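Local coordinates for protein trehalose monomycolate exporter MmpL3 (PDB 7NVH) that probably exports trehalose monomycolate across the inner membrane of Mycobacterium tuberculosis as a transporter of the RND permease clan, at residues D251-F255 and D640-F644; V650-R655 and E748-P752; A685-V689 and A700-M704. One frame throughout, in Å; residues are numbered along the deposited sequence.

Contact 1 of 3, residues D251-F255 and D640-F644; sequences DYGLF and DYEVF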
# COMPACT_ATOMS: atom_id res chain seq x y z
N ASP A 251 -16.60 3.50 -9.67
CA ASP A 251 -17.25 2.34 -10.28
C ASP A 251 -18.66 2.15 -9.73
O ASP A 251 -19.59 1.84 -10.49
CB ASP A 251 -16.43 1.07 -10.03
CG ASP A 251 -15.11 1.08 -10.74
OD1 ASP A 251 -14.89 1.96 -11.60
OD2 ASP A 251 -14.29 0.19 -10.44
N TYR A 252 -18.83 2.29 -8.42
CA TYR A 252 -20.14 2.10 -7.82
C TYR A 252 -21.13 3.13 -8.35
O TYR A 252 -22.28 2.80 -8.68
CB TYR A 252 -20.04 2.19 -6.30
CG TYR A 252 -19.21 1.09 -5.67
CD1 TYR A 252 -18.82 -0.01 -6.40
CD2 TYR A 252 -18.82 1.17 -4.34
CE1 TYR A 252 -18.06 -1.02 -5.83
CE2 TYR A 252 -18.06 0.17 -3.76
CZ TYR A 252 -17.69 -0.92 -4.51
OH TYR A 252 -16.94 -1.91 -3.94
N GLY A 253 -20.70 4.39 -8.44
CA GLY A 253 -21.54 5.41 -9.04
C GLY A 253 -21.85 5.12 -10.49
O GLY A 253 -22.98 5.33 -10.94
N LEU A 254 -20.87 4.64 -11.24
CA LEU A 254 -21.10 4.24 -12.62
C LEU A 254 -22.22 3.21 -12.71
O LEU A 254 -23.18 3.39 -13.46
CB LEU A 254 -19.81 3.67 -13.22
CG LEU A 254 -19.69 3.61 -14.74
CD1 LEU A 254 -19.73 4.98 -15.35
CD2 LEU A 254 -18.42 2.89 -15.12
N PHE A 255 -22.10 2.13 -11.93
CA PHE A 255 -23.09 1.07 -12.01
C PHE A 255 -24.47 1.55 -11.60
O PHE A 255 -25.47 1.26 -12.27
CB PHE A 255 -22.66 -0.13 -11.16
CG PHE A 255 -21.66 -1.01 -11.84
CD1 PHE A 255 -22.08 -2.08 -12.62
CD2 PHE A 255 -20.31 -0.78 -11.72
CE1 PHE A 255 -21.17 -2.90 -13.25
CE2 PHE A 255 -19.39 -1.59 -12.35
CZ PHE A 255 -19.82 -2.65 -13.11
N ASP A 640 -14.95 -8.21 -6.93
CA ASP A 640 -15.97 -7.19 -7.20
C ASP A 640 -16.35 -7.32 -8.65
O ASP A 640 -17.50 -7.46 -8.94
CB ASP A 640 -15.47 -5.80 -6.93
CG ASP A 640 -15.52 -5.44 -5.47
OD1 ASP A 640 -15.58 -6.36 -4.65
OD2 ASP A 640 -15.51 -4.24 -5.17
N TYR A 641 -15.39 -7.32 -9.54
CA TYR A 641 -15.74 -7.35 -10.96
C TYR A 641 -16.48 -8.63 -11.31
O TYR A 641 -17.41 -8.61 -12.13
CB TYR A 641 -14.49 -7.18 -11.81
CG TYR A 641 -14.09 -5.73 -11.97
CD1 TYR A 641 -13.95 -4.91 -10.87
CD2 TYR A 641 -13.89 -5.18 -13.23
CE1 TYR A 641 -13.60 -3.58 -11.00
CE2 TYR A 641 -13.54 -3.85 -13.37
CZ TYR A 641 -13.40 -3.06 -12.25
OH TYR A 641 -13.05 -1.74 -12.39
N GLU A 642 -16.12 -9.75 -10.67
CA GLU A 642 -16.90 -10.97 -10.86
C GLU A 642 -18.33 -10.79 -10.39
O GLU A 642 -19.27 -11.27 -11.04
CB GLU A 642 -16.24 -12.14 -10.12
CG GLU A 642 -14.84 -12.48 -10.61
CD GLU A 642 -14.86 -13.18 -11.96
OE1 GLU A 642 -15.73 -14.05 -12.17
OE2 GLU A 642 -14.00 -12.85 -12.80
N VAL A 643 -18.53 -10.11 -9.25
CA VAL A 643 -19.88 -9.87 -8.76
C VAL A 643 -20.65 -8.98 -9.73
O VAL A 643 -21.81 -9.23 -10.04
CB VAL A 643 -19.84 -9.27 -7.35
CG1 VAL A 643 -21.23 -8.84 -6.92
CG2 VAL A 643 -19.33 -10.30 -6.38
N PHE A 644 -20.00 -7.92 -10.22
CA PHE A 644 -20.67 -7.03 -11.17
C PHE A 644 -21.10 -7.79 -12.41
O PHE A 644 -22.19 -7.57 -12.94
CB PHE A 644 -19.75 -5.88 -11.55
CG PHE A 644 -19.50 -4.90 -10.43
CD1 PHE A 644 -20.50 -4.58 -9.54
CD2 PHE A 644 -18.26 -4.30 -10.29
CE1 PHE A 644 -20.28 -3.69 -8.52
CE2 PHE A 644 -18.03 -3.41 -9.26
CZ PHE A 644 -19.04 -3.10 -8.38

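Contact 2 of 3, residues V650-R655 and E748-P752; sequences VEARER and EIHLP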
# COMPACT_ATOMS: atom_id res chain seq x y z
N VAL A 650 -27.37 -13.70 -12.74
CA VAL A 650 -28.25 -14.30 -11.74
C VAL A 650 -29.62 -13.64 -11.77
O VAL A 650 -30.65 -14.31 -11.62
CB VAL A 650 -27.61 -14.21 -10.34
CG1 VAL A 650 -28.52 -14.85 -9.32
CG2 VAL A 650 -26.26 -14.90 -10.33
N GLU A 651 -29.65 -12.32 -11.95
CA GLU A 651 -30.93 -11.62 -12.07
C GLU A 651 -31.71 -12.08 -13.29
O GLU A 651 -32.92 -12.29 -13.22
CB GLU A 651 -30.67 -10.11 -12.14
CG GLU A 651 -31.85 -9.30 -12.64
CD GLU A 651 -31.54 -7.82 -12.69
OE1 GLU A 651 -30.47 -7.41 -12.19
OE2 GLU A 651 -32.36 -7.06 -13.25
N ALA A 652 -31.02 -12.26 -14.42
CA ALA A 652 -31.70 -12.70 -15.64
C ALA A 652 -32.18 -14.14 -15.52
O ALA A 652 -33.24 -14.49 -16.06
CB ALA A 652 -30.77 -12.55 -16.84
N ARG A 653 -31.43 -14.99 -14.83
CA ARG A 653 -31.82 -16.39 -14.69
C ARG A 653 -33.13 -16.52 -13.93
O ARG A 653 -33.99 -17.33 -14.30
CB ARG A 653 -30.72 -17.18 -14.00
CG ARG A 653 -31.16 -18.55 -13.52
CD ARG A 653 -31.09 -19.57 -14.64
NE ARG A 653 -31.99 -20.69 -14.41
CZ ARG A 653 -31.87 -21.87 -14.99
NH1 ARG A 653 -30.88 -22.10 -15.83
NH2 ARG A 653 -32.74 -22.84 -14.72
N GLU A 654 -33.31 -15.74 -12.87
CA GLU A 654 -34.55 -15.79 -12.10
C GLU A 654 -35.75 -15.38 -12.93
O GLU A 654 -36.88 -15.75 -12.60
CB GLU A 654 -34.44 -14.91 -10.86
CG GLU A 654 -33.35 -15.34 -9.89
CD GLU A 654 -33.77 -16.51 -9.02
OE1 GLU A 654 -33.00 -16.88 -8.10
OE2 GLU A 654 -34.86 -17.07 -9.24
N ARG A 655 -35.54 -14.62 -14.01
CA ARG A 655 -36.62 -14.21 -14.90
C ARG A 655 -37.04 -15.31 -15.86
O ARG A 655 -37.76 -15.02 -16.82
CB ARG A 655 -36.20 -12.96 -15.68
CG ARG A 655 -36.24 -11.68 -14.86
CD ARG A 655 -36.33 -10.46 -15.75
NE ARG A 655 -35.50 -10.58 -16.95
CZ ARG A 655 -34.38 -9.89 -17.16
NH1 ARG A 655 -33.96 -9.02 -16.25
NH2 ARG A 655 -33.69 -10.07 -18.27
N GLU A 748 -33.16 -11.56 -2.53
CA GLU A 748 -34.20 -10.90 -3.32
C GLU A 748 -33.71 -10.62 -4.73
O GLU A 748 -34.07 -9.60 -5.33
CB GLU A 748 -34.68 -9.61 -2.64
CG GLU A 748 -36.11 -9.23 -2.99
CD GLU A 748 -37.13 -10.03 -2.20
OE1 GLU A 748 -36.74 -10.69 -1.22
OE2 GLU A 748 -38.32 -10.00 -2.57
N ILE A 749 -32.88 -11.51 -5.27
CA ILE A 749 -32.20 -11.33 -6.54
C ILE A 749 -33.18 -11.30 -7.71
O ILE A 749 -32.78 -11.09 -8.86
CB ILE A 749 -31.15 -12.43 -6.74
CG1 ILE A 749 -31.78 -13.80 -6.49
CG2 ILE A 749 -29.97 -12.22 -5.81
CD1 ILE A 749 -30.84 -14.96 -6.67
N HIS A 750 -34.47 -11.49 -7.43
CA HIS A 750 -35.50 -11.53 -8.46
C HIS A 750 -36.39 -10.30 -8.36
O HIS A 750 -36.87 -9.95 -7.28
CB HIS A 750 -36.35 -12.80 -8.32
CG HIS A 750 -37.50 -12.86 -9.28
ND1 HIS A 750 -37.40 -12.44 -10.58
CD2 HIS A 750 -38.77 -13.30 -9.12
CE1 HIS A 750 -38.56 -12.62 -11.19
NE2 HIS A 750 -39.41 -13.14 -10.32
N LEU A 751 -36.60 -9.64 -9.50
CA LEU A 751 -37.56 -8.54 -9.61
C LEU A 751 -38.76 -9.00 -10.43
O LEU A 751 -38.60 -9.31 -11.62
CB LEU A 751 -36.92 -7.32 -10.25
CG LEU A 751 -36.41 -6.23 -9.31
CD1 LEU A 751 -35.87 -5.07 -10.12
CD2 LEU A 751 -37.52 -5.77 -8.39
N PRO A 752 -39.96 -9.05 -9.86
CA PRO A 752 -41.16 -9.48 -10.58
C PRO A 752 -41.56 -8.50 -11.69
O PRO A 752 -40.98 -7.42 -11.77
CB PRO A 752 -42.24 -9.52 -9.49
CG PRO A 752 -41.50 -9.49 -8.19
CD PRO A 752 -40.26 -8.71 -8.46

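Contact 3 of 3, residues A685-V689 and A700-M704; sequences AGAFV and AFGLM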
# COMPACT_ATOMS: atom_id res chain seq x y z
N ALA A 685 -5.13 4.30 -11.40
CA ALA A 685 -3.91 3.62 -10.97
C ALA A 685 -2.71 4.05 -11.80
O ALA A 685 -1.60 4.17 -11.27
CB ALA A 685 -4.11 2.11 -11.05
N GLY A 686 -2.90 4.29 -13.10
CA GLY A 686 -1.81 4.75 -13.94
C GLY A 686 -1.34 6.14 -13.62
O GLY A 686 -0.19 6.48 -13.89
N ALA A 687 -2.22 6.97 -13.05
CA ALA A 687 -1.76 8.24 -12.49
C ALA A 687 -0.78 8.01 -11.36
O ALA A 687 0.10 8.85 -11.11
CB ALA A 687 -2.94 9.07 -12.02
N PHE A 688 -0.90 6.88 -10.66
CA PHE A 688 -0.01 6.52 -9.57
C PHE A 688 1.10 5.57 -9.99
O PHE A 688 2.05 5.37 -9.22
CB PHE A 688 -0.81 5.89 -8.42
CG PHE A 688 -1.55 6.88 -7.58
CD1 PHE A 688 -2.91 7.05 -7.72
CD2 PHE A 688 -0.88 7.63 -6.63
CE1 PHE A 688 -3.59 7.96 -6.94
CE2 PHE A 688 -1.56 8.54 -5.84
CZ PHE A 688 -2.91 8.70 -6.00
N VAL A 689 1.02 4.98 -11.18
CA VAL A 689 2.13 4.19 -11.69
C VAL A 689 3.32 5.09 -12.00
O VAL A 689 4.48 4.70 -11.80
CB VAL A 689 1.69 3.37 -12.92
CG1 VAL A 689 2.89 2.93 -13.74
CG2 VAL A 689 0.89 2.17 -12.48
N ALA A 700 0.24 0.21 -7.68
CA ALA A 700 -0.68 0.67 -8.72
C ALA A 700 -0.57 -0.19 -9.97
O ALA A 700 -1.58 -0.45 -10.64
CB ALA A 700 -0.40 2.13 -9.05
N PHE A 701 0.63 -0.65 -10.31
CA PHE A 701 0.77 -1.48 -11.50
C PHE A 701 0.17 -2.86 -11.29
O PHE A 701 -0.37 -3.44 -12.23
CB PHE A 701 2.24 -1.58 -11.90
CG PHE A 701 2.45 -2.12 -13.28
CD1 PHE A 701 2.71 -1.27 -14.33
CD2 PHE A 701 2.38 -3.48 -13.53
CE1 PHE A 701 2.89 -1.75 -15.61
CE2 PHE A 701 2.57 -3.97 -14.80
CZ PHE A 701 2.82 -3.10 -15.84
N GLY A 702 0.27 -3.41 -10.08
CA GLY A 702 -0.43 -4.64 -9.79
C GLY A 702 -1.93 -4.48 -9.91
O GLY A 702 -2.62 -5.35 -10.46
N LEU A 703 -2.47 -3.36 -9.41
CA LEU A 703 -3.89 -3.10 -9.60
C LEU A 703 -4.24 -3.01 -11.09
O LEU A 703 -5.24 -3.59 -11.53
CB LEU A 703 -4.29 -1.81 -8.88
CG LEU A 703 -4.87 -1.96 -7.47
CD1 LEU A 703 -6.19 -2.72 -7.52
CD2 LEU A 703 -3.89 -2.65 -6.54
N MET A 704 -3.43 -2.29 -11.87
CA MET A 704 -3.71 -2.15 -13.29
C MET A 704 -3.69 -3.49 -14.00
O MET A 704 -4.56 -3.79 -14.81
CB MET A 704 -2.71 -1.20 -13.94
CG MET A 704 -3.11 0.25 -13.92
SD MET A 704 -1.82 1.30 -14.59
CE MET A 704 -1.41 0.43 -16.09

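Contact 1 of 3, residues D251-F255 and D640-F644
D251 and Y641, and in mirrored order Y252 and D640, pair through hydroxyl-to-carboxylate hydrogen bonds between two membrane helices. Each helix carries an Asp-Tyr pair, and each aspartate accepts from the tyrosine of the other half of the transporter, consistent with the two Asp-Tyr pairs thought to relay protons in MmpL3 proteins. In one bond Y641 OH donates a hydrogen bond to D251 OD2 at 3.0 Å, arriving from above the carboxylate plane, 43° out of it. In the other, Y252 OH donates to D640 OD2, also at 3.0 Å, but on the syn side and only 28° out of plane. The two bonds thus use their acceptors differently although both helices carry the same Asp-Tyr pair. Y252 CG sits beside its backbone N (chi1 -65°), and the ring then reaches across the gap with the hydroxyl at its far end. The axes of the two segments run almost parallel, 12.8 Å apart, and aromatic rings bridge the gap. F255 and F644 form an offset face-to-face stack with centroids 4.0 Å apart, and the rim of F644 meets the rim of Y252, F644 CZ to Y252 CE1 at 3.4 Å. Within the helices F255 N donates to D251 O and F644 N to D640 O, while the carbonyls of F255 and V643 each also take a serine hydroxyl, from S258 and S647 respectively. Around this buried core, helix 671-689 packs on D251 and Y641, helix 270-297 on Y252, D640 and F644, and helix 694-726 on Y641 and E642.

Contact 2 of 3, residues V650-R655 and E748-P752
I749 lays its side chain on the C-terminal part of helix 624-654, meeting V650 and E654. The apolar part of the contact is small: V650 CG1 touches I749 CD1 at 3.5 Å, the two branches crossing at a slant, and the aliphatic CG of E654 lies 4.0 Å from I749 CG1. For I749, CG1 takes the place between its backbone N and carbonyl carbon (chi1 50°), and CD1 extends from there to reach both partners. The carboxylate end of E654 turns back over the same isoleucine, its chain bent at chi2 (-79°), and E654 OE1 lies against I749 CD1.

A second group of contacts is made by H750. Its CB meets E654 CB at 3.8 Å, and one face of its imidazole ring is approached by E654 O, 3.7 Å above the plane and toward the rim, while P752 N lies over the opposite face. R655 CG comes only to the ring's edge, 4.4 Å from H750 CE1.

Ion pairs form within and behind the helix, not between the segments. E651 OE2 is held by a salt bridge to R259, and its distance to R655 NH1, 3.9 Å, makes that second ion pair a long one. The tail therefore rests on its partner through packing.

The contact lies at the surface, where the loop after helix 735-744 lies along the C-terminal part of helix 624-654. I749 and L751 also touch helix 270-297, while W731 packs against V650 and R655 meets helix 659-669.

Contact 3 of 3, residues A685-V689 and A700-M704
A685 and A700 face each other across an antiparallel alpha-hairpin, in which the membrane helices 671-689 and 694-726 are joined by a short turn. The segments approach to 8.5 Å between axes and run at 144° to one another, a close packing that small residues allow: A685 CB and A700 CB are 4.2 Å apart and G686 adds no side chain.

The side chains meet through apolar contacts, and several also press on backbone atoms. The first set is alanine against alanine and its neighbours: A700 CB lies near the carbonyl of A685 and 3.8 Å from F688 CB, and A685 CB meets M704 CG at 3.6 Å. The second is formed by V689, whose CG2 branch, beside its own backbone N because CG1 stands anti to that N (chi1 161°), reaches into the groove between A700, F701 and M704. There V689 CG2 lies 3.7 Å from A700 CB and 4.0 Å from F701 CB, while CG1 comes up to the edge of the F701 ring.

Outside the pair, F688 turns its ring toward helices 176-200 and 237-246, and F701 packs on helix 582-607, so the hairpin is bordered by helices from both halves of the chain.

The sulfur of M704 is shared by both V689 and G686: with the chain extended about CB-CG (chi2 175°), M704 SD comes to 3.5 Å from G686 CA and to V689 CG2 at the same distance.

Followed from the N terminus, the chain first enters contact 1 on helix 248-265 and returns to it only on helix 624-654, closing a loop of 384 residues that joins the two MMPL family regions. Helix 624-654 then runs on to contact 2, where its C-terminal part meets the C-terminal tail and a second loop, of 92 residues, is closed. Nested inside that loop is contact 3, a local hairpin with 10 residues between its segments, tying helix 671-689 to helix 694-726. No two contacts cross: contact 1 closes before the others open. Contacts 1 and 3 lie about 18 Å apart by centres, as do contacts 1 and 2, whereas contacts 2 and 3 are about 36 Å apart.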